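Local structure of cellulase (Clostridium cellulovorans, 6UI3) at residues A16-L19 and V20-M23; P45-T48 and K49-D53; M255-T259 and F260-G264; L318-K322 and N323-P327. The protein probably hydrolyses internal beta-1,4 links of cellulose and related plant polysaccharides, this chain being the family 5 catalytic domain of a longer protein. One frame throughout, in Å; residues are numbered along the deposited sequence.

Interaction 1 (A16-L19 and V20-M23); sequences AMDL and VKDM
Lys21 and Asp18 make a local contact through two waters on the outer side of the last turn of helix 16-21, the short helix that precedes the first barrel strand, 25-29. The backbone evidence is an i to i+4 ladder: Val20 N to Ala16 O is 2.9 Å and nearly straight (170°), and Lys21 N reaches Met17 O at 3.0 Å. At Asp22 the ladder tightens, because its N bonds to Leu19 O at 3.0 Å and only weakly to Asp18 O. The Asp18 and Lys21 side chains point the same way, yet OD1 and NZ stay 4.1 Å apart, beyond a salt bridge. Lys21 leaves with CG anti to its N (178°) and then bends at chi3 and chi4, which brings NZ back alongside Asp18. There one water links NZ to Asp18 O, 2.7 Å from each, and a second donates to Asp18 OD1 and is held only weakly by Lys21 NZ. Asp22 instead sends its carboxylate to Tyr101 and Lys24. On the inner side Leu19 CD1 packs 4.2 Å from Met23 CG, and these two side chains rest on Ile146 of strand 145-148, while Val20 and Met23 both touch Ile268 of strand 267-272.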
ATOM      1  N   ALA A  16       4.547  -1.494 -17.047  1.00  9.59           N
ATOM      2  CA  ALA A  16       4.236  -1.810 -15.657  1.00  9.20           C
ATOM      3  C   ALA A  16       5.174  -2.884 -15.122  1.00  9.40           C
ATOM      4  O   ALA A  16       5.619  -2.812 -13.973  1.00  9.07           O
ATOM      5  CB  ALA A  16       2.785  -2.269 -15.513  1.00  9.31           C
ATOM      6  N   MET A  17       5.493  -3.890 -15.935  1.00 10.06           N
ATOM      7  CA  MET A  17       6.401  -4.934 -15.470  0.59 11.17           C
ATOM      8  C   MET A  17       7.775  -4.361 -15.122  1.00 10.34           C
ATOM      9  O   MET A  17       8.351  -4.715 -14.089  1.00 10.55           O
ATOM     10  CB  MET A  17       6.515  -6.046 -16.513  0.59 13.98           C
ATOM     11  CG  MET A  17       5.223  -6.847 -16.718  0.59 16.81           C
ATOM     12  SD  MET A  17       4.786  -7.953 -15.355  0.59 18.94           S
ATOM     13  CE  MET A  17       5.802  -9.370 -15.754  0.59 23.07           C
ATOM     14  N   ASP A  18       8.310  -3.462 -15.963  1.00 10.38           N
ATOM     15  CA  ASP A  18       9.623  -2.887 -15.671  1.00 10.53           C
ATOM     16  C   ASP A  18       9.577  -1.952 -14.464  1.00 11.23           C
ATOM     17  O   ASP A  18      10.523  -1.900 -13.670  1.00 11.60           O
ATOM     18  CB  ASP A  18      10.161  -2.126 -16.884  1.00 11.11           C
ATOM     19  CG  ASP A  18      10.930  -3.000 -17.865  1.00 14.60           C
ATOM     20  OD1 ASP A  18      11.244  -4.172 -17.556  1.00 15.44           O
ATOM     21  OD2 ASP A  18      11.249  -2.471 -18.954  1.00 14.70           O
ATOM     22  N   LEU A  19       8.498  -1.185 -14.315  1.00  9.23           N
ATOM     23  CA  LEU A  19       8.380  -0.292 -13.165  1.00  9.00           C
ATOM     24  C   LEU A  19       8.352  -1.103 -11.878  1.00  9.56           C
ATOM     25  O   LEU A  19       9.104  -0.829 -10.930  1.00  9.37           O
ATOM     26  CB  LEU A  19       7.136   0.582 -13.333  1.00 10.21           C
ATOM     27  CG  LEU A  19       6.905   1.880 -12.542  1.00 12.18           C
ATOM     28  CD1 LEU A  19       6.869   1.636 -11.031  1.00 12.90           C
ATOM     29  CD2 LEU A  19       7.919   2.955 -12.966  1.00 14.40           C
ATOM     30  N   VAL A  20       7.503  -2.127 -11.836  1.00  8.79           N
ATOM     31  CA  VAL A  20       7.384  -2.946 -10.632  1.00  9.86           C
ATOM     32  C   VAL A  20       8.712  -3.621 -10.307  1.00 10.24           C
ATOM     33  O   VAL A  20       9.106  -3.706  -9.134  1.00 10.69           O
ATOM     34  CB  VAL A  20       6.208  -3.932 -10.743  1.00  8.93           C
ATOM     35  CG1 VAL A  20       6.209  -4.928  -9.582  1.00 10.20           C
ATOM     36  CG2 VAL A  20       4.874  -3.145 -10.755  1.00  9.27           C
ATOM     37  N   LYS A  21       9.430  -4.086 -11.330  1.00 10.06           N
ATOM     38  CA  LYS A  21      10.729  -4.711 -11.109  1.00 12.33           C
ATOM     39  C   LYS A  21      11.696  -3.763 -10.411  1.00 13.43           C
ATOM     40  O   LYS A  21      12.566  -4.214  -9.657  1.00 16.05           O
ATOM     41  CB  LYS A  21      11.292  -5.170 -12.455  1.00 17.01           C
ATOM     42  CG  LYS A  21      12.682  -5.797 -12.393  1.00 24.29           C
ATOM     43  CD  LYS A  21      13.043  -6.511 -13.705  1.00 31.58           C
ATOM     44  CE  LYS A  21      13.137  -5.563 -14.911  1.00 37.36           C
ATOM     45  NZ  LYS A  21      14.367  -4.711 -14.925  1.00 39.17           N
ATOM     46  N   ASP A  22      11.563  -2.453 -10.647  1.00 11.83           N
ATOM     47  CA  ASP A  22      12.479  -1.462 -10.087  1.00 11.22           C
ATOM     48  C   ASP A  22      12.131  -1.045  -8.657  1.00 11.58           C
ATOM     49  O   ASP A  22      12.926  -0.331  -8.039  1.00 12.22           O
ATOM     50  CB  ASP A  22      12.494  -0.223 -10.995  1.00 12.28           C
ATOM     51  CG  ASP A  22      13.699   0.654 -10.766  1.00 13.40           C
ATOM     52  OD1 ASP A  22      14.824   0.126 -10.771  1.00 14.81           O
ATOM     53  OD2 ASP A  22      13.507   1.877 -10.605  1.00 13.95           O
ATOM     54  N   MET A  23      10.994  -1.487  -8.102  1.00 11.03           N
ATOM     55  CA  MET A  23      10.522  -0.958  -6.816  1.00 11.48           C
ATOM     56  C   MET A  23      11.294  -1.490  -5.607  1.00 12.67           C
ATOM     57  O   MET A  23      11.464  -0.763  -4.619  1.00 13.62           O
ATOM     58  CB  MET A  23       9.030  -1.250  -6.663  1.00 10.24           C
ATOM     59  CG  MET A  23       8.174  -0.377  -7.536  1.00 10.84           C
ATOM     60  SD  MET A  23       6.421  -0.770  -7.517  1.00 10.21           S
ATOM     61  CE  MET A  23       5.960  -0.329  -5.852  1.00 11.51           C
TER
HETATM   62  O   HOH W   1      13.994  -4.776 -18.076  0.85 13.94           O
HETATM   63  O   HOH W   2      13.153  -2.336 -14.268  0.96 17.56           O

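Interaction 2 (P45-T48 and K49-D53); sequences PVTT and KKMFD
Thr48, in an extended backbone conformation, hands the chain over to helix 49-58, whose first residues already have helical angles. It is the N-cap of that helix and forms a capping box with Met51. Met51 N donates two weak bonds, to Thr48 O at 3.1 Å and to Thr48 OG1 at 3.4 Å. The hydroxyl can reach it because OG1 sits between the backbone N and the carbonyl carbon (chi1 66°), turned over the start of the helix. The reverse bond of the box is made by sulfur: Thr48 N points at Met51 SD, 3.6 Å away and weak, though fairly straight at 158°. Met51, extended beyond CG, thus runs back along the incoming segment 45-48 and lays CE 4.1 Å from Pro45 CG. Thr47 OG1 turns to Glu39, leaving its methyl for the helix. Within the first turn of the helix Lys49 NZ reaches forward to Asp53 OD1, a salt bridge of 2.9 Å on the syn lone pair of an oxygen that also accepts from Asn98. Phe52, which lies against Val91 and Ala95 of helix 82-96, receives Thr47 at its rim: CG2 lies in the ring plane, 3.6 Å from CE1.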
ATOM      1  N   PRO A  45       4.492  11.182  15.420  1.00 10.62           N
ATOM      2  CA  PRO A  45       5.004  12.542  15.242  1.00 11.69           C
ATOM      3  C   PRO A  45       4.798  13.030  13.819  1.00 11.42           C
ATOM      4  O   PRO A  45       4.517  12.263  12.896  1.00 11.81           O
ATOM      5  CB  PRO A  45       6.499  12.385  15.546  1.00 12.66           C
ATOM      6  CG  PRO A  45       6.807  10.988  15.115  1.00 13.08           C
ATOM      7  CD  PRO A  45       5.583  10.187  15.501  1.00 12.18           C
ATOM      8  N   VAL A  46       4.938  14.344  13.649  1.00 11.41           N
ATOM      9  CA  VAL A  46       4.959  14.917  12.313  1.00 11.98           C
ATOM     10  C   VAL A  46       6.123  14.312  11.540  1.00 10.12           C
ATOM     11  O   VAL A  46       7.247  14.220  12.036  1.00 11.44           O
ATOM     12  CB  VAL A  46       5.063  16.445  12.406  1.00 14.06           C
ATOM     13  CG1 VAL A  46       5.193  17.055  11.009  1.00 14.55           C
ATOM     14  CG2 VAL A  46       3.844  17.023  13.121  1.00 15.41           C
ATOM     15  N   THR A  47       5.854  13.879  10.320  1.00  9.50           N
ATOM     16  CA  THR A  47       6.868  13.232   9.492  1.00  9.07           C
ATOM     17  C   THR A  47       7.909  14.241   9.013  1.00  9.54           C
ATOM     18  O   THR A  47       7.591  15.396   8.721  1.00 10.18           O
ATOM     19  CB  THR A  47       6.177  12.597   8.285  1.00  9.08           C
ATOM     20  OG1 THR A  47       5.084  11.777   8.729  1.00  9.33           O
ATOM     21  CG2 THR A  47       7.112  11.720   7.499  1.00  9.68           C
ATOM     22  N   THR A  48       9.164  13.790   8.903  1.00  9.46           N
ATOM     23  CA  THR A  48      10.265  14.633   8.437  1.00  9.94           C
ATOM     24  C   THR A  48      11.041  13.954   7.316  1.00 10.40           C
ATOM     25  O   THR A  48      11.049  12.724   7.184  1.00 10.57           O
ATOM     26  CB  THR A  48      11.259  14.956   9.566  1.00 10.90           C
ATOM     27  OG1 THR A  48      11.897  13.737   9.963  1.00 12.29           O
ATOM     28  CG2 THR A  48      10.567  15.597  10.743  1.00 12.20           C
ATOM     29  N   LYS A  49      11.755  14.768   6.539  1.00 10.33           N
ATOM     30  CA  LYS A  49      12.622  14.208   5.510  1.00 10.82           C
ATOM     31  C   LYS A  49      13.683  13.292   6.113  1.00 10.43           C
ATOM     32  O   LYS A  49      14.031  12.265   5.521  1.00 10.34           O
ATOM     33  CB  LYS A  49      13.277  15.312   4.676  1.00 12.17           C
ATOM     34  CG  LYS A  49      14.113  14.729   3.531  1.00 13.02           C
ATOM     35  CD  LYS A  49      14.658  15.813   2.612  1.00 16.21           C
ATOM     36  CE  LYS A  49      15.505  15.225   1.499  1.00 17.06           C
ATOM     37  NZ  LYS A  49      16.808  14.715   1.987  1.00 17.53           N
ATOM     38  N   LYS A  50      14.219  13.650   7.285  1.00 10.76           N
ATOM     39  CA  LYS A  50      15.252  12.824   7.908  1.00 10.61           C
ATOM     40  C   LYS A  50      14.772  11.394   8.135  1.00 10.12           C
ATOM     41  O   LYS A  50      15.573  10.454   8.065  1.00 10.54           O
ATOM     42  CB  LYS A  50      15.728  13.453   9.216  1.00 12.10           C
ATOM     43  CG  LYS A  50      16.609  14.670   9.012  1.00 16.87           C
ATOM     44  CD  LYS A  50      17.137  15.212  10.337  1.00 21.98           C
ATOM     45  CE  LYS A  50      17.956  16.483  10.119  1.00 28.28           C
ATOM     46  NZ  LYS A  50      18.546  17.020  11.382  1.00 31.91           N
ATOM     47  N   MET A  51      13.484  11.193   8.412  1.00  9.22           N
ATOM     48  CA  MET A  51      12.975   9.827   8.540  1.00  9.49           C
ATOM     49  C   MET A  51      13.158   9.049   7.245  1.00  9.88           C
ATOM     50  O   MET A  51      13.561   7.879   7.262  1.00 10.16           O
ATOM     51  CB  MET A  51      11.501   9.860   8.942  1.00  9.91           C
ATOM     52  CG  MET A  51      11.276  10.447  10.308  1.00 10.50           C
ATOM     53  SD  MET A  51       9.529  10.679  10.692  1.00 11.09           S
ATOM     54  CE  MET A  51       9.630  11.644  12.194  1.00 13.46           C
ATOM     55  N   PHE A  52      12.860   9.690   6.112  0.58  9.43           N
ATOM     56  CA  PHE A  52      13.019   9.056   4.811  0.58  9.72           C
ATOM     57  C   PHE A  52      14.490   8.877   4.462  0.58  9.89           C
ATOM     58  O   PHE A  52      14.868   7.851   3.889  0.58 10.22           O
ATOM     59  CB  PHE A  52      12.303   9.893   3.747  0.58 10.27           C
ATOM     60  CG  PHE A  52      10.806   9.725   3.739  0.58  9.84           C
ATOM     61  CD1 PHE A  52      10.024  10.190   4.792  0.58 10.11           C
ATOM     62  CD2 PHE A  52      10.174   9.123   2.661  0.58  9.75           C
ATOM     63  CE1 PHE A  52       8.641  10.031   4.770  0.58  9.49           C
ATOM     64  CE2 PHE A  52       8.793   8.967   2.636  0.58  9.50           C
ATOM     65  CZ  PHE A  52       8.030   9.421   3.693  0.58  9.36           C
ATOM     66  N   ASP A  53      15.334   9.855   4.807  1.00  9.30           N
ATOM     67  CA  ASP A  53      16.773   9.702   4.622  1.00 10.22           C
ATOM     68  C   ASP A  53      17.260   8.439   5.321  1.00 10.58           C
ATOM     69  O   ASP A  53      18.108   7.703   4.798  1.00 10.88           O
ATOM     70  CB  ASP A  53      17.525  10.885   5.254  1.00 11.20           C
ATOM     71  CG  ASP A  53      17.252  12.229   4.601  1.00 12.88           C
ATOM     72  OD1 ASP A  53      16.659  12.309   3.510  1.00 13.16           O
ATOM     73  OD2 ASP A  53      17.672  13.235   5.219  1.00 15.13           O
TER

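Interaction 3 (M255-T259 and F260-G264); sequences MLNNT and FVKKG
Phe260 and Thr259 make a CH-pi contact at the end of helix 243-261, between neighbours in sequence. Thr259 CG2 stands 3.7 Å from the centroid of the Phe260 ring and only 6° off its normal, so the methyl is centred over one face. Putting CG2 anti to the backbone N (chi1 -61° for OG1) directs it there. Leu256 CD2 adds a looser touch, 4.1 Å from Phe260 CE2. Among backbone bonds, Phe260 N to Leu256 O keeps the i to i+4 spacing, whereas Lys262 N reaches five residues back to Asn257 O at 2.8 Å, evidence of a wider pi-type turn. Two lysine ammonium groups supply the polar side-chain bonds. Lys263 NZ donates to Thr259 O at 2.8 Å, in the carbonyl plane and on a lone pair, adding a side-chain donor at the helix end. Lys262, lying alongside Asn258, brings NZ to OD1 at 3.0 Å but from 36° above the amide's carbonyl plane. Its CD also passes 3.5 Å from Asn257 ND2. Toward the barrel, Phe260 rests on Val219 and Val267 of two strands, and it also meets Val206 of helix 203-208. The chain then leaves through a Schellman motif: Gly264, with positive phi, is the C-prime residue, and its N bonds to Val261 O while Ile265 N returns to Phe260 O.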
ATOM      1  N   MET A 255      -0.372 -18.996  -6.407  1.00  7.32           N
ATOM      2  CA  MET A 255      -1.686 -18.703  -6.969  0.79  7.42           C
ATOM      3  C   MET A 255      -1.741 -17.289  -7.544  1.00  7.32           C
ATOM      4  O   MET A 255      -2.298 -17.085  -8.632  1.00  8.15           O
ATOM      5  CB  MET A 255      -2.739 -18.956  -5.891  0.79  8.38           C
ATOM      6  CG  MET A 255      -4.163 -18.585  -6.271  0.79  9.19           C
ATOM      7  SD  MET A 255      -4.516 -16.843  -6.062  0.79 10.07           S
ATOM      8  CE  MET A 255      -4.391 -16.691  -4.282  0.79 11.87           C
ATOM      9  N   LEU A 256      -1.159 -16.304  -6.857  1.00  7.31           N
ATOM     10  CA  LEU A 256      -1.141 -14.945  -7.394  1.00  7.67           C
ATOM     11  C   LEU A 256      -0.332 -14.900  -8.684  1.00  7.96           C
ATOM     12  O   LEU A 256      -0.677 -14.174  -9.627  1.00  8.27           O
ATOM     13  CB  LEU A 256      -0.551 -13.984  -6.362  1.00  8.14           C
ATOM     14  CG  LEU A 256      -1.426 -13.716  -5.133  1.00  7.84           C
ATOM     15  CD1 LEU A 256      -0.634 -12.969  -4.080  1.00  8.16           C
ATOM     16  CD2 LEU A 256      -2.711 -12.944  -5.470  1.00  9.40           C
ATOM     17  N   ASN A 257       0.763 -15.659  -8.728  1.00  8.35           N
ATOM     18  CA  ASN A 257       1.571 -15.753  -9.934  1.00  8.45           C
ATOM     19  C   ASN A 257       0.758 -16.339 -11.085  1.00  8.94           C
ATOM     20  O   ASN A 257       0.812 -15.837 -12.214  1.00  9.51           O
ATOM     21  CB  ASN A 257       2.808 -16.599  -9.632  1.00  9.67           C
ATOM     22  CG  ASN A 257       3.765 -16.653 -10.792  1.00 10.75           C
ATOM     23  OD1 ASN A 257       4.253 -15.609 -11.240  1.00 11.60           O
ATOM     24  ND2 ASN A 257       4.061 -17.856 -11.271  1.00 11.08           N
ATOM     25  N   ASN A 258      -0.009 -17.406 -10.824  1.00  8.92           N
ATOM     26  CA  ASN A 258      -0.823 -18.015 -11.873  1.00  9.80           C
ATOM     27  C   ASN A 258      -1.900 -17.061 -12.367  1.00 10.34           C
ATOM     28  O   ASN A 258      -2.171 -16.987 -13.568  1.00 11.20           O
ATOM     29  CB  ASN A 258      -1.516 -19.286 -11.363  1.00 10.87           C
ATOM     30  CG  ASN A 258      -0.605 -20.486 -11.290  1.00 14.02           C
ATOM     31  OD1 ASN A 258       0.452 -20.513 -11.906  1.00 14.92           O
ATOM     32  ND2 ASN A 258      -1.014 -21.485 -10.524  1.00 14.26           N
ATOM     33  N   THR A 259      -2.551 -16.343 -11.455  1.00 10.00           N
ATOM     34  CA  THR A 259      -3.708 -15.554 -11.853  1.00  9.81           C
ATOM     35  C   THR A 259      -3.298 -14.280 -12.573  1.00  9.25           C
ATOM     36  O   THR A 259      -3.908 -13.915 -13.577  1.00  9.88           O
ATOM     37  CB  THR A 259      -4.534 -15.173 -10.624  1.00 11.59           C
ATOM     38  OG1 THR A 259      -5.001 -16.356  -9.957  1.00 15.27           O
ATOM     39  CG2 THR A 259      -5.710 -14.319 -11.004  1.00 12.30           C
ATOM     40  N   PHE A 260      -2.273 -13.590 -12.076  1.00  8.36           N
ATOM     41  CA  PHE A 260      -1.905 -12.263 -12.560  1.00  8.16           C
ATOM     42  C   PHE A 260      -0.560 -12.240 -13.277  1.00  8.74           C
ATOM     43  O   PHE A 260      -0.489 -11.881 -14.463  1.00  8.85           O
ATOM     44  CB  PHE A 260      -1.896 -11.270 -11.390  1.00  8.53           C
ATOM     45  CG  PHE A 260      -3.220 -11.143 -10.680  1.00  8.52           C
ATOM     46  CD1 PHE A 260      -4.325 -10.672 -11.354  1.00  9.02           C
ATOM     47  CD2 PHE A 260      -3.346 -11.455  -9.331  1.00  8.71           C
ATOM     48  CE1 PHE A 260      -5.536 -10.535 -10.720  1.00  9.78           C
ATOM     49  CE2 PHE A 260      -4.562 -11.304  -8.689  1.00  8.72           C
ATOM     50  CZ  PHE A 260      -5.650 -10.851  -9.381  1.00  8.79           C
ATOM     51  N   VAL A 261       0.520 -12.625 -12.590  1.00  9.09           N
ATOM     52  CA  VAL A 261       1.865 -12.350 -13.107  1.00  9.50           C
ATOM     53  C   VAL A 261       2.117 -13.095 -14.411  1.00 10.85           C
ATOM     54  O   VAL A 261       2.647 -12.528 -15.378  1.00 11.84           O
ATOM     55  CB  VAL A 261       2.940 -12.671 -12.047  1.00  9.79           C
ATOM     56  CG1 VAL A 261       4.352 -12.378 -12.595  1.00 11.95           C
ATOM     57  CG2 VAL A 261       2.707 -11.865 -10.781  1.00 10.93           C
ATOM     58  N   LYS A 262       1.729 -14.368 -14.472  1.00 10.80           N
ATOM     59  CA  LYS A 262       1.910 -15.158 -15.688  1.00 12.03           C
ATOM     60  C   LYS A 262       1.062 -14.639 -16.836  1.00 12.79           C
ATOM     61  O   LYS A 262       1.335 -14.967 -17.995  1.00 15.22           O
ATOM     62  CB  LYS A 262       1.598 -16.637 -15.410  1.00 14.69           C
ATOM     63  CG  LYS A 262       2.732 -17.330 -14.686  1.00 17.86           C
ATOM     64  CD  LYS A 262       2.388 -18.730 -14.175  1.00 22.98           C
ATOM     65  CE  LYS A 262       1.806 -19.627 -15.217  1.00 26.56           C
ATOM     66  NZ  LYS A 262       1.683 -21.017 -14.647  1.00 28.66           N
ATOM     67  N   LYS A 263       0.033 -13.854 -16.547  1.00 12.53           N
ATOM     68  CA  LYS A 263      -0.784 -13.223 -17.575  1.00 13.47           C
ATOM     69  C   LYS A 263      -0.310 -11.810 -17.897  1.00 12.49           C
ATOM     70  O   LYS A 263      -1.025 -11.064 -18.582  1.00 15.38           O
ATOM     71  CB  LYS A 263      -2.260 -13.245 -17.165  1.00 15.96           C
ATOM     72  CG  LYS A 263      -2.768 -14.671 -16.877  1.00 21.50           C
ATOM     73  CD  LYS A 263      -4.277 -14.725 -16.680  1.00 27.77           C
ATOM     74  CE  LYS A 263      -4.719 -15.954 -15.877  1.00 31.01           C
ATOM     75  NZ  LYS A 263      -5.764 -15.613 -14.838  1.00 29.91           N
ATOM     76  N   GLY A 264       0.879 -11.437 -17.422  1.00 11.15           N
ATOM     77  CA  GLY A 264       1.471 -10.152 -17.738  1.00 11.25           C
ATOM     78  C   GLY A 264       1.038  -8.999 -16.871  1.00 10.17           C
ATOM     79  O   GLY A 264       1.280  -7.850 -17.246  1.00 11.85           O
TER

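Interaction 4 (L318-K322 and N323-P327); sequences LLNRK and NLTFP
Asn320 and Thr325 form a single antiparallel, hydrogen-bonded bridge at the base of a hairpin-like turn in the loop between strand 301-305 and helix 329-339, and Leu324 joins Thr325 opposite Asn320 as a G1 beta bulge. Asn320 N to Thr325 O is the firm bond, 2.8 Å with an N-H...O angle of 160°. In return Asn320 O collects weak bonds from the N atoms of three residues, Asn323, Leu324 and Thr325. The shortest of them, Leu324 N to Asn320 O, is 2.8 Å. Leu324 carries the positive phi (64°) expected at the first position of such a bulge. The turn is fixed from its own side chains as well: Asn320 OD1 accepts from Lys322 N at 2.9 Å, an Asx turn, and Thr325 OG1 donates to Asn323 OD1 at 2.7 Å. The Asn320 and Asn323 side chains cross at about a right angle, their amide planes inclined to each other. Thr325 OG1 lies between its backbone N and carbonyl carbon (chi1 61°), which directs it back to Asn323. Away from these polar groups, Leu319 CD1 approaches one face of the Phe326 ring, 4.3 Å from the centroid and displaced toward the rim. Leu319 and Phe326 pack on Thr54 of helix 49-58, Phe326 also meets Val332 of helix 329-339, and Arg321 extends its guanidinium to Thr32 and Gly30, just beyond strand 25-29.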
ATOM      1  N   LEU A 318       9.318  -0.711  12.865  1.00  8.46           N
ATOM      2  CA  LEU A 318      10.701  -0.983  12.489  1.00  7.93           C
ATOM      3  C   LEU A 318      11.593   0.230  12.684  1.00  8.32           C
ATOM      4  O   LEU A 318      12.673   0.116  13.284  1.00  9.46           O
ATOM      5  CB  LEU A 318      10.829  -1.440  11.029  1.00 10.89           C
ATOM      6  CG  LEU A 318      10.265  -2.808  10.668  1.00 13.95           C
ATOM      7  CD1 LEU A 318      10.544  -3.095   9.205  1.00 14.47           C
ATOM      8  CD2 LEU A 318      10.869  -3.903  11.548  1.00 15.67           C
ATOM      9  N   LEU A 319      11.179   1.384  12.171  1.00  8.49           N
ATOM     10  CA  LEU A 319      11.880   2.647  12.373  1.00  8.67           C
ATOM     11  C   LEU A 319      11.282   3.349  13.587  1.00  8.62           C
ATOM     12  O   LEU A 319      10.097   3.696  13.593  1.00  8.94           O
ATOM     13  CB  LEU A 319      11.726   3.533  11.138  1.00  8.82           C
ATOM     14  CG  LEU A 319      12.263   4.945  11.299  1.00 10.04           C
ATOM     15  CD1 LEU A 319      13.795   4.913  11.437  1.00 11.03           C
ATOM     16  CD2 LEU A 319      11.836   5.823  10.144  1.00 11.65           C
ATOM     17  N   ASN A 320      12.084   3.537  14.630  1.00  8.57           N
ATOM     18  CA  ASN A 320      11.642   4.333  15.769  1.00 10.46           C
ATOM     19  C   ASN A 320      11.727   5.795  15.340  1.00 11.23           C
ATOM     20  O   ASN A 320      12.825   6.340  15.191  1.00 11.40           O
ATOM     21  CB  ASN A 320      12.507   4.041  16.991  1.00 13.01           C
ATOM     22  CG  ASN A 320      12.104   4.870  18.183  1.00 18.87           C
ATOM     23  OD1 ASN A 320      11.683   6.019  18.035  1.00 20.73           O
ATOM     24  ND2 ASN A 320      12.215   4.295  19.374  1.00 21.57           N
ATOM     25  N   ARG A 321      10.579   6.438  15.137  1.00 10.53           N
ATOM     26  CA  ARG A 321      10.574   7.783  14.579  1.00 11.23           C
ATOM     27  C   ARG A 321      10.996   8.854  15.572  1.00 12.55           C
ATOM     28  O   ARG A 321      11.265   9.979  15.152  1.00 14.81           O
ATOM     29  CB  ARG A 321       9.196   8.127  14.005  1.00 11.43           C
ATOM     30  CG  ARG A 321       8.776   7.218  12.855  1.00 10.36           C
ATOM     31  CD  ARG A 321       7.446   7.640  12.246  1.00 10.89           C
ATOM     32  NE  ARG A 321       6.764   6.524  11.619  1.00 10.12           N
ATOM     33  CZ  ARG A 321       5.498   6.568  11.219  1.00 10.64           C
ATOM     34  NH1 ARG A 321       4.809   7.692  11.318  1.00 11.91           N
ATOM     35  NH2 ARG A 321       4.921   5.481  10.730  1.00 10.07           N
ATOM     36  N   LYS A 322      11.041   8.544  16.866  1.00 13.15           N
ATOM     37  CA  LYS A 322      11.472   9.530  17.850  1.00 15.40           C
ATOM     38  C   LYS A 322      12.963   9.817  17.730  1.00 15.02           C
ATOM     39  O   LYS A 322      13.388  10.958  17.909  1.00 16.99           O
ATOM     40  CB  LYS A 322      11.127   9.063  19.263  1.00 19.84           C
ATOM     41  CG  LYS A 322      11.397  10.131  20.330  1.00 30.00           C
ATOM     42  CD  LYS A 322      10.896   9.718  21.711  1.00 38.13           C
ATOM     43  CE  LYS A 322       9.457  10.162  21.954  1.00 44.15           C
ATOM     44  NZ  LYS A 322       8.891   9.536  23.188  1.00 48.87           N
ATOM     45  N   ASN A 323      13.776   8.804  17.432  1.00 13.74           N
ATOM     46  CA  ASN A 323      15.224   8.996  17.389  1.00 15.12           C
ATOM     47  C   ASN A 323      15.868   8.405  16.144  1.00 13.47           C
ATOM     48  O   ASN A 323      17.107   8.408  16.037  1.00 13.66           O
ATOM     49  CB  ASN A 323      15.893   8.489  18.671  1.00 17.26           C
ATOM     50  CG  ASN A 323      15.725   7.022  18.867  1.00 16.33           C
ATOM     51  OD1 ASN A 323      15.212   6.329  18.006  1.00 16.52           O
ATOM     52  ND2 ASN A 323      16.195   6.520  20.002  1.00 20.36           N
ATOM     53  N   LEU A 324      15.065   7.941  15.189  1.00 12.04           N
ATOM     54  CA  LEU A 324      15.532   7.508  13.870  1.00 13.53           C
ATOM     55  C   LEU A 324      16.458   6.299  13.950  1.00 12.71           C
ATOM     56  O   LEU A 324      17.490   6.235  13.287  1.00 14.68           O
ATOM     57  CB  LEU A 324      16.199   8.634  13.081  1.00 16.28           C
ATOM     58  CG  LEU A 324      15.451   9.947  12.965  1.00 21.02           C
ATOM     59  CD1 LEU A 324      16.220  10.945  12.117  1.00 25.14           C
ATOM     60  CD2 LEU A 324      14.151   9.662  12.357  1.00 20.21           C
ATOM     61  N   THR A 325      16.056   5.321  14.737  1.00 12.20           N
ATOM     62  CA  THR A 325      16.833   4.112  14.944  1.00 12.40           C
ATOM     63  C   THR A 325      16.019   2.897  14.532  1.00 10.48           C
ATOM     64  O   THR A 325      14.805   2.954  14.373  1.00 10.83           O
ATOM     65  CB  THR A 325      17.231   3.973  16.421  1.00 14.93           C
ATOM     66  OG1 THR A 325      16.053   3.895  17.236  1.00 17.45           O
ATOM     67  CG2 THR A 325      18.084   5.162  16.862  1.00 18.56           C
ATOM     68  N   PHE A 326      16.715   1.775  14.379  1.00 10.38           N
ATOM     69  CA  PHE A 326      16.100   0.484  14.073  1.00  9.17           C
ATOM     70  C   PHE A 326      16.371  -0.469  15.227  1.00  9.50           C
ATOM     71  O   PHE A 326      17.468  -1.035  15.318  1.00 10.43           O
ATOM     72  CB  PHE A 326      16.669  -0.101  12.774  1.00 11.11           C
ATOM     73  CG  PHE A 326      16.326   0.692  11.549  1.00 10.95           C
ATOM     74  CD1 PHE A 326      17.214   1.619  11.039  1.00 13.70           C
ATOM     75  CD2 PHE A 326      15.123   0.502  10.903  1.00 11.06           C
ATOM     76  CE1 PHE A 326      16.896   2.344   9.914  1.00 14.75           C
ATOM     77  CE2 PHE A 326      14.807   1.239   9.770  1.00 12.41           C
ATOM     78  CZ  PHE A 326      15.682   2.147   9.284  1.00 14.04           C
ATOM     79  N   PRO A 327      15.423  -0.690  16.136  1.00  8.87           N
ATOM     80  CA  PRO A 327      15.702  -1.599  17.259  1.00 10.02           C
ATOM     81  C   PRO A 327      15.765  -3.062  16.851  1.00  8.93           C
ATOM     82  O   PRO A 327      16.299  -3.881  17.600  1.00  9.85           O
ATOM     83  CB  PRO A 327      14.552  -1.332  18.240  1.00 11.96           C
ATOM     84  CG  PRO A 327      13.479  -0.775  17.408  1.00 13.28           C
ATOM     85  CD  PRO A 327      14.146   0.026  16.303  1.00 10.08           C
TER

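In the fold
The four contacts follow one another along the chain and lie on the connections of a parallel eight-stranded beta/alpha barrel. Interactions 1 and 3 have centres 15 Å apart and touch where Met17 SD lies 4.0 Å from Gly264 O; they precede strands 25-29 and 267-272, at the N-terminal end of the barrel. Interactions 2 and 4 are closer still, with centres 11 Å apart and Met51 CG 3.6 Å from Leu324 CD2. They follow the first and last strands, 25-29 and 301-305, at the C-terminal end, where barrel enzymes of this family carry the active site, as is probably so here. The centres of interactions 2 and 3 are 36 Å apart, on opposite sides of the chain's centre.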